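Local coordinates for cAMP factor (PDB 6JLC), which probably acts as a pore-forming toxin, a CAMP factor that contributes to haemolysis by a bacterium associated with bacterial vaginosis, at residues A21-Q29 with F41-T49; L70-I81 with V121-R132. All blocks are in the same frame, centred on the assembly; numbering follows the deposited sequence.

Contact 1: A21-Q29 with F41-T49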
loop_
_atom_site.group_PDB
_atom_site.type_symbol
_atom_site.label_atom_id
_atom_site.label_comp_id
_atom_site.label_asym_id
_atom_site.label_seq_id
_atom_site.Cartn_x
_atom_site.Cartn_y
_atom_site.Cartn_z
ATOM N N ALA A 21 -3.053 9.849 -6.671
ATOM C CA ALA A 21 -3.100 9.313 -5.314
ATOM C C ALA A 21 -3.876 8.008 -5.275
ATOM O O ALA A 21 -3.463 7.046 -4.618
ATOM C CB ALA A 21 -3.730 10.331 -4.359
ATOM N N VAL A 22 -5.003 7.950 -5.984
ATOM C CA VAL A 22 -5.827 6.746 -5.947
ATOM C C VAL A 22 -5.096 5.570 -6.596
ATOM O O VAL A 22 -5.179 4.435 -6.114
ATOM C CB VAL A 22 -7.196 7.017 -6.595
ATOM C CG1 VAL A 22 -7.996 5.721 -6.747
ATOM C CG2 VAL A 22 -7.990 8.026 -5.737
ATOM N N GLU A 23 -4.338 5.815 -7.664
ATOM C CA GLU A 23 -3.629 4.690 -8.275
ATOM C C GLU A 23 -2.534 4.162 -7.354
ATOM O O GLU A 23 -2.342 2.947 -7.252
ATOM C CB GLU A 23 -3.085 5.061 -9.658
ATOM C CG GLU A 23 -4.195 5.598 -10.558
ATOM C CD GLU A 23 -3.706 6.193 -11.875
ATOM O OE1 GLU A 23 -2.483 6.145 -12.137
ATOM O OE2 GLU A 23 -4.554 6.722 -12.642
ATOM N N THR A 24 -1.840 5.064 -6.653
ATOM C CA THR A 24 -0.850 4.619 -5.676
ATOM C C THR A 24 -1.503 3.759 -4.603
ATOM O O THR A 24 -0.992 2.691 -4.242
ATOM C CB THR A 24 -0.149 5.827 -5.049
ATOM O OG1 THR A 24 0.597 6.522 -6.053
ATOM C CG2 THR A 24 0.796 5.377 -3.947
ATOM N N LEU A 25 -2.655 4.207 -4.096
ATOM C CA LEU A 25 -3.311 3.482 -3.017
ATOM C C LEU A 25 -3.808 2.117 -3.473
ATOM O O LEU A 25 -3.723 1.144 -2.718
ATOM C CB LEU A 25 -4.459 4.317 -2.455
ATOM C CG LEU A 25 -3.960 5.557 -1.708
ATOM C CD1 LEU A 25 -5.105 6.527 -1.491
ATOM C CD2 LEU A 25 -3.340 5.157 -0.375
ATOM N N LYS A 26 -4.343 2.024 -4.694
ATOM C CA LYS A 26 -4.814 0.733 -5.192
ATOM C C LYS A 26 -3.670 -0.268 -5.324
ATOM O O LYS A 26 -3.838 -1.453 -5.015
ATOM C CB LYS A 26 -5.528 0.916 -6.534
ATOM C CG LYS A 26 -6.943 1.427 -6.368
ATOM C CD LYS A 26 -7.550 1.898 -7.672
ATOM C CE LYS A 26 -9.027 2.205 -7.478
ATOM N NZ LYS A 26 -9.667 2.697 -8.729
ATOM N N GLU A 27 -2.502 0.188 -5.780
ATOM C CA GLU A 27 -1.348 -0.706 -5.882
ATOM C C GLU A 27 -0.944 -1.233 -4.511
ATOM O O GLU A 27 -0.716 -2.433 -4.337
ATOM C CB GLU A 27 -0.168 0.008 -6.542
ATOM C CG GLU A 27 -0.402 0.408 -7.983
ATOM C CD GLU A 27 0.704 1.293 -8.529
ATOM O OE1 GLU A 27 1.768 1.389 -7.881
ATOM O OE2 GLU A 27 0.504 1.895 -9.607
ATOM N N ILE A 28 -0.854 -0.349 -3.520
ATOM C CA ILE A 28 -0.481 -0.803 -2.185
ATOM C C ILE A 28 -1.547 -1.730 -1.613
ATOM O O ILE A 28 -1.231 -2.712 -0.925
ATOM C CB ILE A 28 -0.223 0.406 -1.269
ATOM C CG1 ILE A 28 0.970 1.205 -1.791
ATOM C CG2 ILE A 28 -0.006 -0.041 0.172
ATOM C CD1 ILE A 28 1.079 2.560 -1.164
ATOM N N GLN A 29 -2.824 -1.441 -1.881
ATOM C CA GLN A 29 -3.883 -2.307 -1.368
ATOM C C GLN A 29 -3.775 -3.704 -1.963
ATOM O O GLN A 29 -4.024 -4.705 -1.277
ATOM C CB GLN A 29 -5.252 -1.704 -1.675
ATOM C CG GLN A 29 -6.417 -2.611 -1.343
ATOM C CD GLN A 29 -7.741 -2.043 -1.817
ATOM O OE1 GLN A 29 -7.897 -1.684 -2.989
ATOM N NE2 GLN A 29 -8.704 -1.959 -0.909
ATOM N N PHE A 41 -10.706 1.776 2.612
ATOM C CA PHE A 41 -10.293 2.200 1.274
ATOM C C PHE A 41 -11.486 2.322 0.325
ATOM O O PHE A 41 -11.484 3.181 -0.560
ATOM C CB PHE A 41 -9.240 1.242 0.703
ATOM C CG PHE A 41 -7.799 1.615 1.045
ATOM C CD1 PHE A 41 -7.507 2.481 2.091
ATOM C CD2 PHE A 41 -6.735 1.090 0.309
ATOM C CE1 PHE A 41 -6.183 2.823 2.404
ATOM C CE2 PHE A 41 -5.410 1.424 0.619
ATOM C CZ PHE A 41 -5.135 2.291 1.662
ATOM N N ASP A 42 -12.523 1.497 0.510
ATOM C CA ASP A 42 -13.712 1.585 -0.347
ATOM C C ASP A 42 -14.378 2.954 -0.244
ATOM O O ASP A 42 -14.719 3.578 -1.258
ATOM C CB ASP A 42 -14.709 0.484 0.026
ATOM C CG ASP A 42 -14.286 -0.884 -0.471
ATOM O OD1 ASP A 42 -13.518 -0.950 -1.455
ATOM O OD2 ASP A 42 -14.734 -1.891 0.120
ATOM N N LYS A 43 -14.584 3.429 0.984
ATOM C CA LYS A 43 -15.133 4.764 1.190
ATOM C C LYS A 43 -14.232 5.836 0.580
ATOM O O LYS A 43 -14.717 6.793 -0.038
ATOM C CB LYS A 43 -15.319 5.001 2.688
ATOM C CG LYS A 43 -15.653 6.422 3.066
ATOM C CD LYS A 43 -16.008 6.508 4.532
ATOM C CE LYS A 43 -17.352 5.870 4.796
ATOM N NZ LYS A 43 -18.090 6.646 5.818
ATOM N N LEU A 44 -12.916 5.693 0.748
ATOM C CA LEU A 44 -11.970 6.660 0.192
ATOM C C LEU A 44 -12.099 6.758 -1.325
ATOM O O LEU A 44 -12.133 7.862 -1.889
ATOM C CB LEU A 44 -10.546 6.262 0.582
ATOM C CG LEU A 44 -9.426 7.162 0.056
ATOM C CD1 LEU A 44 -9.682 8.634 0.389
ATOM C CD2 LEU A 44 -8.070 6.696 0.614
ATOM N N PHE A 45 -12.141 5.608 -2.009
ATOM C CA PHE A 45 -12.198 5.627 -3.470
ATOM C C PHE A 45 -13.521 6.202 -3.964
ATOM O O PHE A 45 -13.556 6.935 -4.962
ATOM C CB PHE A 45 -11.978 4.215 -4.035
ATOM C CG PHE A 45 -10.613 3.623 -3.716
ATOM C CD1 PHE A 45 -9.479 4.425 -3.654
ATOM C CD2 PHE A 45 -10.468 2.256 -3.497
ATOM C CE1 PHE A 45 -8.226 3.878 -3.363
ATOM C CE2 PHE A 45 -9.228 1.703 -3.214
ATOM C CZ PHE A 45 -8.102 2.509 -3.147
ATOM N N ALA A 46 -14.621 5.882 -3.280
ATOM C CA ALA A 46 -15.903 6.459 -3.657
ATOM C C ALA A 46 -15.897 7.971 -3.465
ATOM O O ALA A 46 -16.434 8.709 -4.298
ATOM C CB ALA A 46 -17.031 5.816 -2.841
ATOM N N THR A 47 -15.301 8.449 -2.366
ATOM C CA THR A 47 -15.205 9.888 -2.143
ATOM C C THR A 47 -14.348 10.545 -3.215
ATOM O O THR A 47 -14.659 11.643 -3.689
ATOM C CB THR A 47 -14.628 10.165 -0.752
ATOM O OG1 THR A 47 -15.483 9.586 0.232
ATOM C CG2 THR A 47 -14.534 11.655 -0.489
ATOM N N ALA A 48 -13.257 9.883 -3.604
ATOM C CA ALA A 48 -12.381 10.440 -4.628
ATOM C C ALA A 48 -13.134 10.626 -5.935
ATOM O O ALA A 48 -12.961 11.633 -6.637
ATOM C CB ALA A 48 -11.177 9.519 -4.826
ATOM N N THR A 49 -14.006 9.669 -6.257
ATOM C CA THR A 49 -14.832 9.779 -7.448
ATOM C C THR A 49 -15.792 10.955 -7.360
ATOM O O THR A 49 -15.953 11.706 -8.329
ATOM C CB THR A 49 -15.581 8.465 -7.652
ATOM O OG1 THR A 49 -14.617 7.423 -7.849
ATOM C CG2 THR A 49 -16.471 8.555 -8.874
#
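Phe-45 is the knob of this contact: its ring enters a hole on helix 8-31 formed by Val-22, Leu-25, Lys-26 and Gln-29. Helices 8-31 and 41-59 are an antiparallel pair, consecutive in the chain, in its N-terminal helical bundle; the 21-29 and 41-49 segments run at 160° with axes 11.1 Å apart, a spacing that large phenyl groups can bridge. Leu-25 CB and Gln-29 OE1 lie at the edge of the Phe-45 ring, in its plane, OE1 being 3.6 Å from Phe-45 CE2, so that the amide oxygen faces the weakly positive rim; the amide plane stands 72° from that of the ring. Val-22 CG1 approaches Phe-45 CD1 obliquely. Over one face runs the extended chain of Lys-26, whose CE sits 4.2 Å from the ring centroid of Phe-45, almost on the normal, in a CH-pi contact. The carbonyl oxygen of Phe-41, one turn earlier, lies over the opposite face, off-centre toward the rim.

Gln-29 CB comes to the ring edge of Phe-41, and with CG of Gln-29 anti to the backbone N (chi1 173°) the side chain slides past Phe-41 in the opposite direction, bringing NE2 to 3.6 Å from Phe-41 CB. Leu-25 CD2 meets Phe-41 CZ at 3.9 Å, while the Leu-25 and Leu-44 side chains cross at about a right angle, CD1 of Leu-25 lying 3.6 Å from Leu-44 CD2. Val-22 CG2 abuts Ala-48 CB at 3.6 Å, where a small methyl suits the closer backbones. Helix 68-91 packs on Leu-25, and helix 97-114 on Phe-41 and Leu-44.

No hydrogen bond joins the segments. Apolar and aromatic packing therefore holds them: Lys-26 lays its aliphatic chain on a ring with its ammonium farther out, at most weakly attracted, while the Gln-29 amide itself lies against both phenylalanines.

Contact 2: L70-I81 with V121-R132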
loop_
_atom_site.group_PDB
_atom_site.type_symbol
_atom_site.label_atom_id
_atom_site.label_comp_id
_atom_site.label_asym_id
_atom_site.label_seq_id
_atom_site.Cartn_x
_atom_site.Cartn_y
_atom_site.Cartn_z
ATOM N N LEU A 70 -13.207 24.301 0.462
ATOM C CA LEU A 70 -13.541 22.966 0.943
ATOM C C LEU A 70 -13.124 21.897 -0.060
ATOM O O LEU A 70 -12.546 20.871 0.317
ATOM C CB LEU A 70 -15.041 22.894 1.225
ATOM C CG LEU A 70 -15.581 21.813 2.143
ATOM C CD1 LEU A 70 -14.890 21.842 3.507
ATOM C CD2 LEU A 70 -17.078 22.034 2.295
ATOM N N ILE A 71 -13.418 22.111 -1.349
ATOM C CA ILE A 71 -13.051 21.116 -2.356
ATOM C C ILE A 71 -11.537 20.931 -2.392
ATOM O O ILE A 71 -11.036 19.808 -2.547
ATOM C CB ILE A 71 -13.617 21.512 -3.738
ATOM C CG1 ILE A 71 -15.151 21.400 -3.760
ATOM C CG2 ILE A 71 -13.059 20.623 -4.835
ATOM C CD1 ILE A 71 -15.693 19.959 -3.906
ATOM N N MET A 72 -10.781 22.021 -2.243
ATOM C CA MET A 72 -9.328 21.912 -2.302
ATOM C C MET A 72 -8.762 21.308 -1.019
ATOM O O MET A 72 -7.744 20.609 -1.063
ATOM C CB MET A 72 -8.698 23.284 -2.576
ATOM C CG MET A 72 -8.852 23.771 -4.005
ATOM S SD MET A 72 -8.402 22.514 -5.234
ATOM C CE MET A 72 -6.695 22.185 -4.807
ATOM N N ALA A 73 -9.386 21.581 0.131
ATOM C CA ALA A 73 -8.964 20.913 1.360
ATOM C C ALA A 73 -9.193 19.403 1.265
ATOM O O ALA A 73 -8.331 18.613 1.674
ATOM C CB ALA A 73 -9.696 21.512 2.572
ATOM N N ARG A 74 -10.338 18.977 0.711
ATOM C CA ARG A 74 -10.550 17.542 0.504
ATOM C C ARG A 74 -9.518 16.974 -0.463
ATOM O O ARG A 74 -9.012 15.859 -0.267
ATOM C CB ARG A 74 -11.968 17.259 -0.011
ATOM C CG ARG A 74 -13.096 17.510 1.003
ATOM C CD ARG A 74 -14.451 16.897 0.558
ATOM N NE ARG A 74 -15.637 17.533 1.183
ATOM C CZ ARG A 74 -16.264 17.091 2.268
ATOM N NH1 ARG A 74 -15.831 16.017 2.908
ATOM N NH2 ARG A 74 -17.327 17.732 2.733
ATOM N N THR A 75 -9.199 17.732 -1.521
ATOM C CA THR A 75 -8.192 17.303 -2.490
ATOM C C THR A 75 -6.842 17.116 -1.814
ATOM O O THR A 75 -6.193 16.075 -1.971
ATOM C CB THR A 75 -8.089 18.327 -3.627
ATOM O OG1 THR A 75 -9.323 18.354 -4.362
ATOM C CG2 THR A 75 -6.952 17.983 -4.569
ATOM N N HIS A 76 -6.399 18.123 -1.054
ATOM C CA HIS A 76 -5.122 18.010 -0.357
ATOM C C HIS A 76 -5.109 16.828 0.603
ATOM O O HIS A 76 -4.078 16.166 0.756
ATOM C CB HIS A 76 -4.797 19.305 0.385
ATOM C CG HIS A 76 -4.642 20.473 -0.533
ATOM N ND1 HIS A 76 -5.130 21.731 -0.239
ATOM C CD2 HIS A 76 -4.099 20.564 -1.770
ATOM C CE1 HIS A 76 -4.862 22.549 -1.240
ATOM N NE2 HIS A 76 -4.244 21.863 -2.188
ATOM N N LEU A 77 -6.240 16.540 1.257
ATOM C CA LEU A 77 -6.247 15.433 2.214
ATOM C C LEU A 77 -6.149 14.076 1.510
ATOM O O LEU A 77 -5.424 13.182 1.967
ATOM C CB LEU A 77 -7.491 15.507 3.104
ATOM C CG LEU A 77 -7.634 14.430 4.199
ATOM C CD1 LEU A 77 -6.392 14.324 5.089
ATOM C CD2 LEU A 77 -8.855 14.760 5.067
ATOM N N ILE A 78 -6.860 13.899 0.391
ATOM C CA ILE A 78 -6.710 12.650 -0.354
ATOM C C ILE A 78 -5.266 12.470 -0.804
ATOM O O ILE A 78 -4.699 11.376 -0.684
ATOM C CB ILE A 78 -7.699 12.601 -1.533
ATOM C CG1 ILE A 78 -9.119 12.464 -0.968
ATOM C CG2 ILE A 78 -7.391 11.410 -2.435
ATOM C CD1 ILE A 78 -10.195 12.227 -1.988
ATOM N N VAL A 79 -4.630 13.544 -1.288
ATOM C CA VAL A 79 -3.233 13.443 -1.704
ATOM C C VAL A 79 -2.362 13.044 -0.524
ATOM O O VAL A 79 -1.471 12.195 -0.642
ATOM C CB VAL A 79 -2.771 14.770 -2.338
ATOM C CG1 VAL A 79 -1.251 14.820 -2.469
ATOM C CG2 VAL A 79 -3.468 14.962 -3.686
ATOM N N GLU A 80 -2.632 13.632 0.645
ATOM C CA GLU A 80 -1.843 13.340 1.835
ATOM C C GLU A 80 -2.025 11.901 2.283
ATOM O O GLU A 80 -1.071 11.272 2.759
ATOM C CB GLU A 80 -2.238 14.283 2.972
ATOM C CG GLU A 80 -1.198 14.322 4.096
ATOM C CD GLU A 80 0.075 15.018 3.643
ATOM O OE1 GLU A 80 -0.029 15.908 2.773
ATOM O OE2 GLU A 80 1.166 14.692 4.160
ATOM N N ILE A 81 -3.253 11.384 2.197
ATOM C CA ILE A 81 -3.476 9.983 2.535
ATOM C C ILE A 81 -2.636 9.097 1.627
ATOM O O ILE A 81 -1.968 8.157 2.082
ATOM C CB ILE A 81 -4.970 9.637 2.431
ATOM C CG1 ILE A 81 -5.777 10.370 3.522
ATOM C CG2 ILE A 81 -5.168 8.131 2.556
ATOM C CD1 ILE A 81 -7.254 10.337 3.261
ATOM N N VAL A 121 -13.192 22.995 6.533
ATOM C CA VAL A 121 -11.810 23.249 6.127
ATOM C C VAL A 121 -10.856 23.017 7.289
ATOM O O VAL A 121 -9.798 22.399 7.125
ATOM C CB VAL A 121 -11.670 24.676 5.563
ATOM C CG1 VAL A 121 -10.204 25.020 5.344
ATOM C CG2 VAL A 121 -12.430 24.780 4.247
ATOM N N TYR A 122 -11.201 23.524 8.477
ATOM C CA TYR A 122 -10.333 23.337 9.639
ATOM C C TYR A 122 -10.106 21.856 9.922
ATOM O O TYR A 122 -8.974 21.435 10.190
ATOM C CB TYR A 122 -10.936 24.027 10.872
ATOM C CG TYR A 122 -10.991 25.538 10.792
ATOM C CD1 TYR A 122 -10.160 26.240 9.933
ATOM C CD2 TYR A 122 -11.865 26.268 11.600
ATOM C CE1 TYR A 122 -10.197 27.620 9.863
ATOM C CE2 TYR A 122 -11.908 27.652 11.537
ATOM C CZ TYR A 122 -11.067 28.320 10.667
ATOM O OH TYR A 122 -11.094 29.694 10.587
ATOM N N GLN A 123 -11.173 21.053 9.868
ATOM C CA GLN A 123 -11.057 19.641 10.211
ATOM C C GLN A 123 -10.225 18.898 9.182
ATOM O O GLN A 123 -9.384 18.060 9.533
ATOM C CB GLN A 123 -12.442 19.009 10.314
ATOM C CG GLN A 123 -13.243 19.515 11.495
ATOM C CD GLN A 123 -14.682 19.059 11.443
ATOM O OE1 GLN A 123 -15.238 18.813 10.366
ATOM N NE2 GLN A 123 -15.306 18.957 12.621
ATOM N N LEU A 124 -10.463 19.184 7.900
ATOM C CA LEU A 124 -9.696 18.534 6.848
ATOM C C LEU A 124 -8.225 18.914 6.932
ATOM O O LEU A 124 -7.340 18.062 6.761
ATOM C CB LEU A 124 -10.283 18.905 5.483
ATOM C CG LEU A 124 -11.738 18.478 5.267
ATOM C CD1 LEU A 124 -12.333 19.224 4.091
ATOM C CD2 LEU A 124 -11.856 16.968 5.042
ATOM N N ASN A 125 -7.936 20.197 7.173
ATOM C CA ASN A 125 -6.551 20.618 7.331
ATOM C C ASN A 125 -5.930 19.991 8.575
ATOM O O ASN A 125 -4.749 19.622 8.571
ATOM C CB ASN A 125 -6.464 22.148 7.411
ATOM C CG ASN A 125 -6.674 22.807 6.061
ATOM O OD1 ASN A 125 -6.516 22.170 5.022
ATOM N ND2 ASN A 125 -7.011 24.088 6.071
ATOM N N ASP A 126 -6.716 19.859 9.649
ATOM C CA ASP A 126 -6.187 19.220 10.851
ATOM C C ASP A 126 -5.916 17.733 10.614
ATOM O O ASP A 126 -4.997 17.167 11.223
ATOM C CB ASP A 126 -7.146 19.428 12.025
ATOM C CG ASP A 126 -7.103 20.857 12.571
ATOM O OD1 ASP A 126 -6.194 21.629 12.195
ATOM O OD2 ASP A 126 -7.987 21.210 13.368
ATOM N N SER A 127 -6.689 17.088 9.740
ATOM C CA SER A 127 -6.388 15.700 9.378
ATOM C C SER A 127 -5.057 15.592 8.643
ATOM O O SER A 127 -4.285 14.649 8.874
ATOM C CB SER A 127 -7.513 15.108 8.526
ATOM O OG SER A 127 -8.729 15.106 9.261
ATOM N N ILE A 128 -4.778 16.531 7.732
ATOM C CA ILE A 128 -3.476 16.559 7.069
ATOM C C ILE A 128 -2.366 16.673 8.110
ATOM O O ILE A 128 -1.368 15.941 8.062
ATOM C CB ILE A 128 -3.428 17.710 6.045
ATOM C CG1 ILE A 128 -4.388 17.413 4.885
ATOM C CG2 ILE A 128 -2.008 17.928 5.544
ATOM C CD1 ILE A 128 -4.574 18.565 3.909
ATOM N N SER A 129 -2.528 17.578 9.075
ATOM C CA SER A 129 -1.518 17.730 10.116
ATOM C C SER A 129 -1.379 16.456 10.944
ATOM O O SER A 129 -0.267 16.089 11.354
ATOM C CB SER A 129 -1.873 18.914 11.018
ATOM O OG SER A 129 -1.803 20.122 10.284
ATOM N N ASP A 130 -2.494 15.766 11.197
ATOM C CA ASP A 130 -2.434 14.571 12.034
ATOM C C ASP A 130 -1.747 13.419 11.311
ATOM O O ASP A 130 -1.017 12.640 11.934
ATOM C CB ASP A 130 -3.833 14.158 12.462
ATOM C CG ASP A 130 -3.830 12.910 13.324
ATOM O OD1 ASP A 130 -3.350 12.985 14.477
ATOM O OD2 ASP A 130 -4.312 11.857 12.853
ATOM N N LEU A 131 -1.995 13.268 10.008
ATOM C CA LEU A 131 -1.260 12.260 9.251
ATOM C C LEU A 131 0.244 12.511 9.325
ATOM O O LEU A 131 1.025 11.579 9.542
ATOM C CB LEU A 131 -1.728 12.251 7.800
ATOM C CG LEU A 131 -3.128 11.707 7.523
ATOM C CD1 LEU A 131 -3.599 12.136 6.117
ATOM C CD2 LEU A 131 -3.140 10.178 7.656
ATOM N N ARG A 132 0.671 13.766 9.156
ATOM C CA ARG A 132 2.100 14.064 9.169
ATOM C C ARG A 132 2.690 13.851 10.552
ATOM O O ARG A 132 3.775 13.270 10.691
ATOM C CB ARG A 132 2.351 15.496 8.701
ATOM C CG ARG A 132 2.028 15.688 7.220
ATOM C CD ARG A 132 1.957 17.147 6.840
ATOM N NE ARG A 132 1.644 17.303 5.427
ATOM C CZ ARG A 132 1.479 18.473 4.824
ATOM N NH1 ARG A 132 1.593 19.596 5.519
ATOM N NH2 ARG A 132 1.183 18.515 3.530
HETATM O O HOH W 1 -6.252 22.766 2.386
#
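Two helices packed almost parallel, 68-91 and 121-139, meet here within the helical bundle of the N-terminal part of the chain, and the 70-81 and 121-132 segments interlock by knobs into holes. Their axes come within 9.0 Å and cross at 17°. Leu-124 fills the hole among Leu-70, Ala-73, Arg-74 and Leu-77; its CD1 lies 3.6 Å from the aliphatic CG of Arg-74, and the small Ala-73 lets the helices come close. The reciprocal knob is Leu-77, set among Leu-124, Ser-127, Ile-128 and Leu-131: its CD2 packs 3.7 Å from Leu-124 CD2, and its CD1 lies 3.7 Å from Leu-131 CD1. Ile-128 slides past Leu-77 in the opposite direction, and its CD1 reaches His-76 CB.

The apolar row ends in a buried Glu-80, whose carboxylate is satisfied by the more exposed Arg-132, which probably offsets the cost of burying its charge. Arg-132 grips it side-on in a salt bridge: NE gives a nearly straight bond to Glu-80 OE2 (2.9 Å, 167°), and NH2 a more bent one to Glu-80 OE1 (3.0 Å). OE2 lies in the guanidinium plane, yet both oxygens are met from above the carboxylate, whose plane stands 75° from the guanidinium. A bend at chi2 of Glu-80 helps turn the carboxylate to this partner, and Ile-128 CG2 lies over the centre of one guanidinium face, which helps to fix its orientation. Nearer the other end, a water links His-76 ND1 to Asn-125 OD1, donating to the amide oxygen.

Helix 97-114 packs on Leu-77 and Leu-131, and Arg-74 NH1 donates to the backbone carbonyls of Val-114 and Asn-116, tying helix 68-91 to the end of helix 97-114 and the residues after it. Elsewhere on helix 68-91, Thr-75 touches helices 8-31 and 41-59, which places that helix between helix 121-139 and the N-terminal pair.

Overall arrangement
Helix 68-91 joins the two contacts: contact 2 uses it directly, while Leu-44 and Ala-48 of contact 1 pack on its Ile-81 and Ile-78, and Ala-21 also touches Ile-78. The centres lie about 15 Å apart, with contact 1 nearer the chain centre, about 10 Å against 19 Å. Both are partly buried; contact 2 also buries a charged carboxylate, paired with an arginine at its rim. Contact 1 pairs antiparallel helices consecutive in the chain through phenyl rings, without hydrogen bonds between the segments. Contact 2 pairs near-parallel helices farther apart in sequence, at closer spacing, through aliphatic knobs, and adds the salt bridge and a bridging water.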